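PDB 5C2V: hydrazine synthase subunit alpha from Candidatus Kuenenia stuttgartiensis, which catalyses, within the hydrazine synthase complex, the condensation of hydroxylamine made in the gamma subunit with ammonia to give hydrazine, and carries two c-type hemes. Local coordinates for residues I714-E726 and P732-N746. Sequence-based numbering, arbitrary orientation.
Sequences INSLLVWRLYEAE and PREKIFPIEGRLLHN. With HEC (heme c), chain B.
Glu724, just past the end of helix 717-722, and His745 of the loop that follows meet at the bis-histidine heme of the C-terminal cytochrome c domain. His745 NE2 binds the heme iron at 2.1 Å, and His662 binds the same iron. The helix closes with a Schellman motif in which Glu724 is the positive-phi residue. Its side chain folds back at chi2 (-69°), which turns the carboxylate toward residues 742-745. Glu724 OE1 takes the backbone N-H of His745 on its anti side (N to OE1 2.7 Å) and Arg721 NH2 on its syn side. Glu724 OE2 forms a salt bridge with Arg742 NH2, the guanidinium plane turned 44° from the carboxylate; the pair is modelled too close for its exact geometry to be trusted. Arg721 bends at chi2 and chi3, slides its CD past Phe737 CE1 (3.6 Å), and gives NH1 and NH2 to O1D of a heme propionate. A water joins Arg721 NH1, Ile736 O and O2A of the other propionate. Arg733 NH2 also donates to heme O2A, at 2.6 Å. Leu717 CD1 lies over one face of the Arg733 guanidinium. Farther from the heme, Pro732 CD sits over the Trp720 six-membered ring, 3.8 Å from its centroid, in a CH-pi contact. In the ring plane of His745, ND1 donates to Leu743 O (2.6 Å), which, together with the iron bond at NE2, fixes the ring's rotation. This bond probably makes the imidazole a stronger iron donor, while the arginines probably stabilise ionised propionates.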
ATOM      1  N   ILE D 714      -3.274  18.362  14.951  1.00 46.92           N
ATOM      2  CA  ILE D 714      -4.668  18.603  14.625  1.00 44.91           C
ATOM      3  C   ILE D 714      -5.454  17.292  14.510  1.00 54.95           C
ATOM      4  O   ILE D 714      -6.677  17.277  14.647  1.00 48.18           O
ATOM      5  CB  ILE D 714      -4.771  19.413  13.313  1.00 31.04           C
ATOM      6  CG1 ILE D 714      -6.179  19.975  13.110  1.00 48.35           C
ATOM      7  CG2 ILE D 714      -4.318  18.576  12.129  1.00 31.51           C
ATOM      8  CD1 ILE D 714      -6.323  20.805  11.853  1.00 37.59           C
ATOM      9  N   ASN D 715      -4.744  16.191  14.272  1.00 55.75           N
ATOM     10  CA  ASN D 715      -5.371  14.876  14.179  1.00 51.35           C
ATOM     11  C   ASN D 715      -5.324  14.098  15.492  1.00 57.33           C
ATOM     12  O   ASN D 715      -5.840  12.985  15.579  1.00 46.49           O
ATOM     13  CB  ASN D 715      -4.708  14.047  13.076  1.00 40.22           C
ATOM     14  CG  ASN D 715      -5.061  14.533  11.686  1.00 34.70           C
ATOM     15  OD1 ASN D 715      -6.093  15.170  11.481  1.00 44.34           O
ATOM     16  ND2 ASN D 715      -4.206  14.224  10.719  1.00 31.36           N
ATOM     17  N   SER D 716      -4.706  14.688  16.510  1.00 41.04           N
ATOM     18  CA  SER D 716      -4.481  13.993  17.774  1.00 36.37           C
ATOM     19  C   SER D 716      -5.647  14.156  18.745  1.00 52.08           C
ATOM     20  O   SER D 716      -6.097  15.272  19.008  1.00 51.77           O
ATOM     21  CB  SER D 716      -3.186  14.488  18.422  1.00 43.20           C
ATOM     22  OG  SER D 716      -2.069  14.213  17.592  1.00 44.99           O
ATOM     23  N   LEU D 717      -6.121  13.033  19.278  1.00 47.77           N
ATOM     24  CA  LEU D 717      -7.239  13.020  20.218  1.00 39.46           C
ATOM     25  C   LEU D 717      -6.943  13.875  21.446  1.00 39.45           C
ATOM     26  O   LEU D 717      -7.832  14.544  21.976  1.00 44.31           O
ATOM     27  CB  LEU D 717      -7.566  11.581  20.635  1.00 36.71           C
ATOM     28  CG  LEU D 717      -8.879  11.300  21.374  1.00 39.98           C
ATOM     29  CD1 LEU D 717      -9.370   9.899  21.050  1.00 50.67           C
ATOM     30  CD2 LEU D 717      -8.726  11.461  22.881  1.00 36.09           C
ATOM     31  N   LEU D 718      -5.691  13.843  21.893  1.00 35.05           N
ATOM     32  CA  LEU D 718      -5.256  14.645  23.030  1.00 41.53           C
ATOM     33  C   LEU D 718      -5.511  16.126  22.780  1.00 52.33           C
ATOM     34  O   LEU D 718      -6.040  16.831  23.640  1.00 49.22           O
ATOM     35  CB  LEU D 718      -3.772  14.410  23.316  1.00 32.54           C
ATOM     36  CG  LEU D 718      -3.144  15.278  24.405  1.00 44.97           C
ATOM     37  CD1 LEU D 718      -3.843  15.041  25.729  1.00 34.05           C
ATOM     38  CD2 LEU D 718      -1.651  15.003  24.523  1.00 41.44           C
ATOM     39  N   VAL D 719      -5.136  16.588  21.593  1.00 40.32           N
ATOM     40  CA  VAL D 719      -5.322  17.982  21.216  1.00 53.57           C
ATOM     41  C   VAL D 719      -6.803  18.286  21.001  1.00 49.35           C
ATOM     42  O   VAL D 719      -7.280  19.370  21.340  1.00 61.62           O
ATOM     43  CB  VAL D 719      -4.526  18.326  19.944  1.00 49.97           C
ATOM     44  CG1 VAL D 719      -4.677  19.794  19.596  1.00 46.23           C
ATOM     45  CG2 VAL D 719      -3.060  17.979  20.136  1.00 39.84           C
ATOM     46  N   TRP D 720      -7.523  17.318  20.440  1.00 42.13           N
ATOM     47  CA  TRP D 720      -8.972  17.423  20.280  1.00 42.26           C
ATOM     48  C   TRP D 720      -9.648  17.701  21.616  1.00 46.74           C
ATOM     49  O   TRP D 720     -10.576  18.505  21.698  1.00 42.95           O
ATOM     50  CB  TRP D 720      -9.544  16.141  19.666  1.00 50.43           C
ATOM     51  CG  TRP D 720      -9.473  16.085  18.168  1.00 46.23           C
ATOM     52  CD1 TRP D 720      -8.386  16.340  17.386  1.00 39.82           C
ATOM     53  CD2 TRP D 720     -10.535  15.730  17.274  1.00 49.52           C
ATOM     54  NE1 TRP D 720      -8.706  16.176  16.059  1.00 47.33           N
ATOM     55  CE2 TRP D 720     -10.020  15.801  15.964  1.00 50.62           C
ATOM     56  CE3 TRP D 720     -11.872  15.362  17.452  1.00 42.47           C
ATOM     57  CZ2 TRP D 720     -10.794  15.519  14.840  1.00 51.12           C
ATOM     58  CZ3 TRP D 720     -12.639  15.083  16.336  1.00 42.58           C
ATOM     59  CH2 TRP D 720     -12.098  15.163  15.047  1.00 47.15           C
ATOM     60  N   ARG D 721      -9.172  17.034  22.662  1.00 38.46           N
ATOM     61  CA  ARG D 721      -9.738  17.198  23.996  1.00 40.06           C
ATOM     62  C   ARG D 721      -9.257  18.477  24.672  1.00 42.40           C
ATOM     63  O   ARG D 721     -10.023  19.142  25.368  1.00 44.63           O
ATOM     64  CB  ARG D 721      -9.406  15.989  24.872  1.00 49.01           C
ATOM     65  CG  ARG D 721     -10.107  14.709  24.447  1.00 42.78           C
ATOM     66  CD  ARG D 721     -11.596  14.947  24.247  1.00 36.73           C
ATOM     67  NE  ARG D 721     -12.220  15.547  25.423  1.00 47.97           N
ATOM     68  CZ  ARG D 721     -12.714  14.854  26.443  1.00 47.09           C
ATOM     69  NH1 ARG D 721     -12.655  13.530  26.435  1.00 29.65           N
ATOM     70  NH2 ARG D 721     -13.264  15.485  27.472  1.00 55.17           N
ATOM     71  N   LEU D 722      -7.988  18.815  24.470  1.00 50.74           N
ATOM     72  CA  LEU D 722      -7.427  20.020  25.068  1.00 44.43           C
ATOM     73  C   LEU D 722      -8.073  21.280  24.495  1.00 55.23           C
ATOM     74  O   LEU D 722      -8.140  22.307  25.168  1.00 48.85           O
ATOM     75  CB  LEU D 722      -5.910  20.064  24.871  1.00 47.87           C
ATOM     76  CG  LEU D 722      -5.106  19.120  25.769  1.00 46.34           C
ATOM     77  CD1 LEU D 722      -3.639  19.108  25.372  1.00 32.49           C
ATOM     78  CD2 LEU D 722      -5.264  19.508  27.231  1.00 39.37           C
ATOM     79  N   TYR D 723      -8.525  21.211  23.246  1.00 52.64           N
ATOM     80  CA  TYR D 723      -9.283  22.313  22.658  1.00 45.17           C
ATOM     81  C   TYR D 723     -10.797  22.086  22.708  1.00 50.82           C
ATOM     82  O   TYR D 723     -11.571  22.981  22.368  1.00 40.23           O
ATOM     83  CB  TYR D 723      -8.844  22.544  21.211  1.00 43.51           C
ATOM     84  CG  TYR D 723      -7.483  23.192  21.076  1.00 54.96           C
ATOM     85  CD1 TYR D 723      -6.321  22.450  21.230  1.00 51.07           C
ATOM     86  CD2 TYR D 723      -7.363  24.545  20.788  1.00 57.95           C
ATOM     87  CE1 TYR D 723      -5.075  23.037  21.105  1.00 57.19           C
ATOM     88  CE2 TYR D 723      -6.122  25.142  20.661  1.00 52.59           C
ATOM     89  CZ  TYR D 723      -4.983  24.383  20.822  1.00 55.37           C
ATOM     90  OH  TYR D 723      -3.745  24.972  20.697  1.00 52.97           O
ATOM     91  N   GLU D 724     -11.204  20.898  23.154  1.00 58.97           N
ATOM     92  CA  GLU D 724     -12.617  20.510  23.232  1.00 44.14           C
ATOM     93  C   GLU D 724     -13.416  20.823  21.963  1.00 48.49           C
ATOM     94  O   GLU D 724     -14.491  21.420  22.031  1.00 41.55           O
ATOM     95  CB  GLU D 724     -13.288  21.181  24.433  1.00 36.67           C
ATOM     96  CG  GLU D 724     -12.801  20.684  25.789  1.00 58.06           C
ATOM     97  CD  GLU D 724     -13.221  19.252  26.088  1.00 64.41           C
ATOM     98  OE1 GLU D 724     -12.717  18.681  27.077  1.00 53.03           O
ATOM     99  OE2 GLU D 724     -14.058  18.697  25.343  1.00 55.43           O
ATOM    100  N   ALA D 725     -12.887  20.419  20.812  1.00 40.17           N
ATOM    101  CA  ALA D 725     -13.555  20.641  19.531  1.00 43.26           C
ATOM    102  C   ALA D 725     -13.062  19.634  18.497  1.00 48.37           C
ATOM    103  O   ALA D 725     -12.037  18.986  18.704  1.00 47.83           O
ATOM    104  CB  ALA D 725     -13.319  22.063  19.046  1.00 41.32           C
ATOM    105  N   GLU D 726     -13.782  19.497  17.387  1.00 36.25           N
ATOM    106  CA  GLU D 726     -13.290  18.642  16.314  1.00 48.27           C
ATOM    107  C   GLU D 726     -12.472  19.493  15.343  1.00 43.58           C
ATOM    108  O   GLU D 726     -12.997  20.329  14.607  1.00 54.83           O
ATOM    109  CB  GLU D 726     -14.442  17.906  15.607  1.00 57.91           C
ATOM    110  CG  GLU D 726     -15.550  18.768  15.016  1.00 71.02           C
ATOM    111  CD  GLU D 726     -16.602  17.937  14.297  1.00 93.04           C
ATOM    112  OE1 GLU D 726     -16.231  17.169  13.383  1.00 83.53           O
ATOM    113  OE2 GLU D 726     -17.798  18.055  14.639  1.00 98.92           O
ATOM    114  N   PRO D 732      -9.945  10.604  15.160  1.00 34.74           N
ATOM    115  CA  PRO D 732      -9.047   9.606  15.753  1.00 37.67           C
ATOM    116  C   PRO D 732      -9.762   8.295  16.079  1.00 48.23           C
ATOM    117  O   PRO D 732      -9.161   7.230  15.947  1.00 50.36           O
ATOM    118  CB  PRO D 732      -8.541  10.295  17.027  1.00 45.87           C
ATOM    119  CG  PRO D 732      -9.528  11.381  17.306  1.00 34.43           C
ATOM    120  CD  PRO D 732     -10.020  11.832  15.969  1.00 33.81           C
ATOM    121  N   ARG D 733     -11.023   8.372  16.496  1.00 35.68           N
ATOM    122  CA  ARG D 733     -11.807   7.168  16.753  1.00 45.82           C
ATOM    123  C   ARG D 733     -13.308   7.446  16.688  1.00 54.07           C
ATOM    124  O   ARG D 733     -13.729   8.585  16.478  1.00 52.15           O
ATOM    125  CB  ARG D 733     -11.438   6.569  18.112  1.00 44.03           C
ATOM    126  CG  ARG D 733     -11.911   7.381  19.299  1.00 31.51           C
ATOM    127  CD  ARG D 733     -11.376   6.817  20.606  1.00 30.85           C
ATOM    128  NE  ARG D 733     -12.021   7.442  21.758  1.00 33.16           N
ATOM    129  CZ  ARG D 733     -11.499   7.490  22.979  1.00 40.15           C
ATOM    130  NH1 ARG D 733     -10.311   6.953  23.217  1.00 46.93           N
ATOM    131  NH2 ARG D 733     -12.165   8.082  23.961  1.00 41.33           N
ATOM    132  N   GLU D 734     -14.108   6.401  16.873  1.00 47.49           N
ATOM    133  CA  GLU D 734     -15.560   6.507  16.764  1.00 43.56           C
ATOM    134  C   GLU D 734     -16.184   7.205  17.970  1.00 49.82           C
ATOM    135  O   GLU D 734     -17.016   8.098  17.816  1.00 57.53           O
ATOM    136  CB  GLU D 734     -16.183   5.121  16.586  1.00 51.26           C
ATOM    137  CG  GLU D 734     -15.775   4.421  15.302  1.00 39.17           C
ATOM    138  CD  GLU D 734     -16.277   2.993  15.233  1.00 91.50           C
ATOM    139  OE1 GLU D 734     -16.543   2.404  16.302  1.00100.06           O
ATOM    140  OE2 GLU D 734     -16.408   2.460  14.112  1.00106.32           O
ATOM    141  N   LYS D 735     -15.784   6.791  19.168  1.00 51.41           N
ATOM    142  CA  LYS D 735     -16.262   7.435  20.384  1.00 54.28           C
ATOM    143  C   LYS D 735     -15.195   8.378  20.916  1.00 56.06           C
ATOM    144  O   LYS D 735     -14.189   7.937  21.465  1.00 58.90           O
ATOM    145  CB  LYS D 735     -16.620   6.394  21.449  1.00 78.87           C
ATOM    146  CG  LYS D 735     -17.661   5.371  21.021  1.00 73.78           C
ATOM    147  CD  LYS D 735     -19.052   5.979  20.968  1.00 67.87           C
ATOM    148  CE  LYS D 735     -20.110   4.909  20.756  1.00 74.73           C
ATOM    149  NZ  LYS D 735     -19.903   4.171  19.479  1.00 82.00           N
ATOM    150  N   ILE D 736     -15.428   9.677  20.776  1.00 49.36           N
ATOM    151  CA  ILE D 736     -14.440  10.671  21.173  1.00 47.75           C
ATOM    152  C   ILE D 736     -14.875  11.396  22.440  1.00 46.39           C
ATOM    153  O   ILE D 736     -14.215  11.307  23.475  1.00 51.14           O
ATOM    154  CB  ILE D 736     -14.190  11.697  20.052  1.00 57.37           C
ATOM    155  CG1 ILE D 736     -13.739  10.984  18.776  1.00 50.04           C
ATOM    156  CG2 ILE D 736     -13.152  12.720  20.487  1.00 52.24           C
ATOM    157  CD1 ILE D 736     -13.455  11.914  17.621  1.00 61.88           C
ATOM    158  N   PHE D 737     -15.986  12.119  22.349  1.00 47.68           N
ATOM    159  CA  PHE D 737     -16.504  12.865  23.486  1.00 49.71           C
ATOM    160  C   PHE D 737     -17.603  12.089  24.204  1.00 59.23           C
ATOM    161  O   PHE D 737     -18.670  11.848  23.637  1.00 54.76           O
ATOM    162  CB  PHE D 737     -17.027  14.228  23.033  1.00 55.57           C
ATOM    163  CG  PHE D 737     -16.047  15.000  22.200  1.00 57.86           C
ATOM    164  CD1 PHE D 737     -14.949  15.607  22.784  1.00 62.63           C
ATOM    165  CD2 PHE D 737     -16.221  15.117  20.830  1.00 56.94           C
ATOM    166  CE1 PHE D 737     -14.043  16.318  22.021  1.00 61.69           C
ATOM    167  CE2 PHE D 737     -15.318  15.827  20.061  1.00 57.33           C
ATOM    168  CZ  PHE D 737     -14.228  16.428  20.658  1.00 54.52           C
ATOM    169  N   PRO D 738     -17.340  11.692  25.458  1.00 67.55           N
ATOM    170  CA  PRO D 738     -18.303  10.960  26.288  1.00 50.27           C
ATOM    171  C   PRO D 738     -19.582  11.755  26.520  1.00 45.56           C
ATOM    172  O   PRO D 738     -19.518  12.958  26.773  1.00 61.26           O
ATOM    173  CB  PRO D 738     -17.550  10.752  27.606  1.00 43.04           C
ATOM    174  CG  PRO D 738     -16.110  10.869  27.247  1.00 68.11           C
ATOM    175  CD  PRO D 738     -16.055  11.886  26.152  1.00 51.02           C
ATOM    176  N   ILE D 739     -20.730  11.092  26.426  1.00 55.73           N
ATOM    177  CA  ILE D 739     -22.003  11.750  26.689  1.00 55.48           C
ATOM    178  C   ILE D 739     -22.317  11.737  28.181  1.00 50.72           C
ATOM    179  O   ILE D 739     -23.186  12.471  28.644  1.00 73.67           O
ATOM    180  CB  ILE D 739     -23.161  11.085  25.919  1.00 73.03           C
ATOM    181  CG1 ILE D 739     -23.428   9.676  26.455  1.00 74.47           C
ATOM    182  CG2 ILE D 739     -22.860  11.052  24.427  1.00 66.70           C
ATOM    183  CD1 ILE D 739     -24.551   8.954  25.742  1.00 85.89           C
ATOM    184  N   GLU D 740     -21.598  10.906  28.930  1.00 47.68           N
ATOM    185  CA  GLU D 740     -21.826  10.779  30.365  1.00 61.72           C
ATOM    186  C   GLU D 740     -20.545  10.973  31.168  1.00 54.44           C
ATOM    187  O   GLU D 740     -19.522  10.351  30.884  1.00 49.68           O
ATOM    188  CB  GLU D 740     -22.438   9.415  30.691  1.00 61.86           C
ATOM    189  CG  GLU D 740     -23.926   9.458  30.991  1.00 64.44           C
ATOM    190  CD  GLU D 740     -24.486   8.094  31.347  1.00 75.34           C
ATOM    191  OE1 GLU D 740     -24.043   7.092  30.746  1.00 65.13           O
ATOM    192  OE2 GLU D 740     -25.366   8.025  32.231  1.00 58.45           O
ATOM    193  N   GLY D 741     -20.614  11.838  32.175  1.00 62.29           N
ATOM    194  CA  GLY D 741     -19.485  12.085  33.052  1.00 59.48           C
ATOM    195  C   GLY D 741     -18.345  12.814  32.371  1.00 54.01           C
ATOM    196  O   GLY D 741     -17.191  12.702  32.784  1.00 54.16           O
ATOM    197  N   ARG D 742     -18.668  13.568  31.324  1.00 52.92           N
ATOM    198  CA  ARG D 742     -17.661  14.318  30.584  1.00 61.80           C
ATOM    199  C   ARG D 742     -17.110  15.465  31.426  1.00 59.39           C
ATOM    200  O   ARG D 742     -17.809  16.015  32.275  1.00 60.24           O
ATOM    201  CB  ARG D 742     -18.244  14.855  29.273  1.00 54.93           C
ATOM    202  CG  ARG D 742     -17.217  15.506  28.357  1.00 48.86           C
ATOM    203  CD  ARG D 742     -17.854  16.076  27.103  1.00 70.73           C
ATOM    204  NE  ARG D 742     -16.877  16.783  26.280  1.00 47.07           N
ATOM    205  CZ  ARG D 742     -17.161  17.380  25.127  1.00 65.38           C
ATOM    206  NH1 ARG D 742     -18.399  17.358  24.652  1.00 77.79           N
ATOM    207  NH2 ARG D 742     -16.207  18.002  24.448  1.00 57.97           N
ATOM    208  N   LEU D 743     -15.848  15.809  31.193  1.00 61.76           N
ATOM    209  CA  LEU D 743     -15.210  16.922  31.880  1.00 51.21           C
ATOM    210  C   LEU D 743     -14.463  17.792  30.874  1.00 58.57           C
ATOM    211  O   LEU D 743     -13.631  17.294  30.117  1.00 64.23           O
ATOM    212  CB  LEU D 743     -14.256  16.409  32.959  1.00 52.96           C
ATOM    213  CG  LEU D 743     -13.731  17.431  33.966  1.00 50.24           C
ATOM    214  CD1 LEU D 743     -14.876  18.047  34.751  1.00 54.18           C
ATOM    215  CD2 LEU D 743     -12.737  16.773  34.899  1.00 38.45           C
ATOM    216  N   LEU D 744     -14.767  19.088  30.861  1.00 64.19           N
ATOM    217  CA  LEU D 744     -14.145  19.995  29.900  1.00 57.65           C
ATOM    218  C   LEU D 744     -12.673  20.219  30.235  1.00 45.63           C
ATOM    219  O   LEU D 744     -12.335  20.673  31.327  1.00 50.42           O
ATOM    220  CB  LEU D 744     -14.892  21.329  29.866  1.00 37.31           C
ATOM    221  CG  LEU D 744     -16.328  21.276  29.340  1.00 44.10           C
ATOM    222  CD1 LEU D 744     -16.976  22.649  29.394  1.00 39.86           C
ATOM    223  CD2 LEU D 744     -16.359  20.721  27.923  1.00 35.10           C
ATOM    224  N   HIS D 745     -11.805  19.889  29.282  1.00 42.48           N
ATOM    225  CA  HIS D 745     -10.361  19.972  29.486  1.00 59.65           C
ATOM    226  C   HIS D 745      -9.702  21.221  28.901  1.00 51.47           C
ATOM    227  O   HIS D 745      -8.486  21.379  28.994  1.00 61.51           O
ATOM    228  CB  HIS D 745      -9.687  18.728  28.903  1.00 46.53           C
ATOM    229  CG  HIS D 745      -9.827  17.511  29.763  1.00 46.66           C
ATOM    230  ND1 HIS D 745     -11.048  17.043  30.197  1.00 52.94           N
ATOM    231  CD2 HIS D 745      -8.897  16.673  30.279  1.00 48.96           C
ATOM    232  CE1 HIS D 745     -10.865  15.966  30.940  1.00 61.35           C
ATOM    233  NE2 HIS D 745      -9.569  15.721  31.007  1.00 37.95           N
ATOM    234  N   ASN D 746     -10.491  22.104  28.298  1.00 47.24           N
ATOM    235  CA  ASN D 746      -9.914  23.219  27.552  1.00 45.67           C
ATOM    236  C   ASN D 746      -9.350  24.337  28.431  1.00 68.83           C
ATOM    237  O   ASN D 746      -8.496  25.106  27.988  1.00 60.03           O
ATOM    238  CB  ASN D 746     -10.949  23.794  26.578  1.00 45.16           C
ATOM    239  CG  ASN D 746     -12.171  24.352  27.277  1.00 43.59           C
ATOM    240  OD1 ASN D 746     -12.517  23.931  28.381  1.00 72.30           O
ATOM    241  ND2 ASN D 746     -12.837  25.301  26.632  1.00 48.84           N
TER
HETATM  242 FE   HEC B 906      -8.290  14.328  31.904  1.00 45.26          FE
HETATM  243  CHA HEC B 906     -10.368  12.121  30.297  1.00 38.26           C
HETATM  244  CHB HEC B 906      -6.125  14.246  29.243  1.00 52.26           C
HETATM  245  CHC HEC B 906      -6.244  16.643  33.463  1.00 58.54           C
HETATM  246  CHD HEC B 906     -10.285  14.269  34.706  1.00 54.04           C
HETATM  247  NA  HEC B 906      -8.232  13.335  30.125  1.00 37.90           N
HETATM  248  C1A HEC B 906      -9.236  12.528  29.624  1.00 51.49           C
HETATM  249  C2A HEC B 906      -8.889  12.182  28.260  1.00 42.97           C
HETATM  250  C3A HEC B 906      -7.722  12.764  27.967  1.00 51.66           C
HETATM  251  C4A HEC B 906      -7.281  13.504  29.134  1.00 45.98           C
HETATM  252  CMA HEC B 906      -6.974  12.668  26.620  1.00 41.19           C
HETATM  253  CAA HEC B 906      -9.723  11.294  27.311  1.00 42.64           C
HETATM  254  CBA HEC B 906      -9.331   9.832  27.496  1.00 49.45           C
HETATM  255  CGA HEC B 906     -10.039   8.986  26.469  1.00 53.98           C
HETATM  256  O1A HEC B 906      -9.524   7.887  26.134  1.00 43.41           O
HETATM  257  O2A HEC B 906     -11.113   9.415  25.976  1.00 36.17           O
HETATM  258  NB  HEC B 906      -6.485  15.228  31.465  1.00 56.47           N
HETATM  259  C1B HEC B 906      -5.826  15.135  30.255  1.00 49.25           C
HETATM  260  C2B HEC B 906      -4.775  16.134  30.240  1.00 37.24           C
HETATM  261  C3B HEC B 906      -4.805  16.787  31.409  1.00 54.66           C
HETATM  262  C4B HEC B 906      -5.885  16.235  32.198  1.00 47.67           C
HETATM  263  CMB HEC B 906      -3.785  16.374  29.080  1.00 43.07           C
HETATM  264  CAB HEC B 906      -3.882  17.942  31.861  1.00 45.85           C
HETATM  265  CBB HEC B 906      -4.227  19.230  31.080  1.00 42.55           C
HETATM  266  NC  HEC B 906      -8.268  15.281  33.735  1.00 46.65           N
HETATM  267  C1C HEC B 906      -7.330  16.193  34.177  1.00 58.57           C
HETATM  268  C2C HEC B 906      -7.751  16.688  35.471  1.00 57.82           C
HETATM  269  C3C HEC B 906      -8.794  15.945  35.866  1.00 56.31           C
HETATM  270  C4C HEC B 906      -9.189  15.104  34.748  1.00 54.58           C
HETATM  271  CMC HEC B 906      -6.884  17.601  36.367  1.00 46.59           C
HETATM  272  CAC HEC B 906      -9.545  16.050  37.216  1.00 37.12           C
HETATM  273  CBC HEC B 906     -10.236  17.425  37.363  1.00 37.74           C
HETATM  274  ND  HEC B 906     -10.060  13.325  32.422  1.00 55.49           N
HETATM  275  C1D HEC B 906     -10.712  13.500  33.641  1.00 48.97           C
HETATM  276  C2D HEC B 906     -11.935  12.732  33.622  1.00 57.95           C
HETATM  277  C3D HEC B 906     -11.990  12.056  32.245  1.00 62.10           C
HETATM  278  C4D HEC B 906     -10.771  12.479  31.569  1.00 46.65           C
HETATM  279  CMD HEC B 906     -12.981  12.625  34.753  1.00 46.49           C
HETATM  280  CAD HEC B 906     -13.127  11.113  31.769  1.00 40.26           C
HETATM  281  CBD HEC B 906     -13.517  11.263  30.298  1.00 41.71           C
HETATM  282  CGD HEC B 906     -13.880  12.683  29.949  1.00 57.04           C
HETATM  283  O1D HEC B 906     -13.816  13.030  28.741  1.00 40.56           O
HETATM  284  O2D HEC B 906     -14.232  13.469  30.865  1.00 74.10           O
HETATM  285  O   HOH W   1     -11.909  11.745  24.863  1.00 32.92           O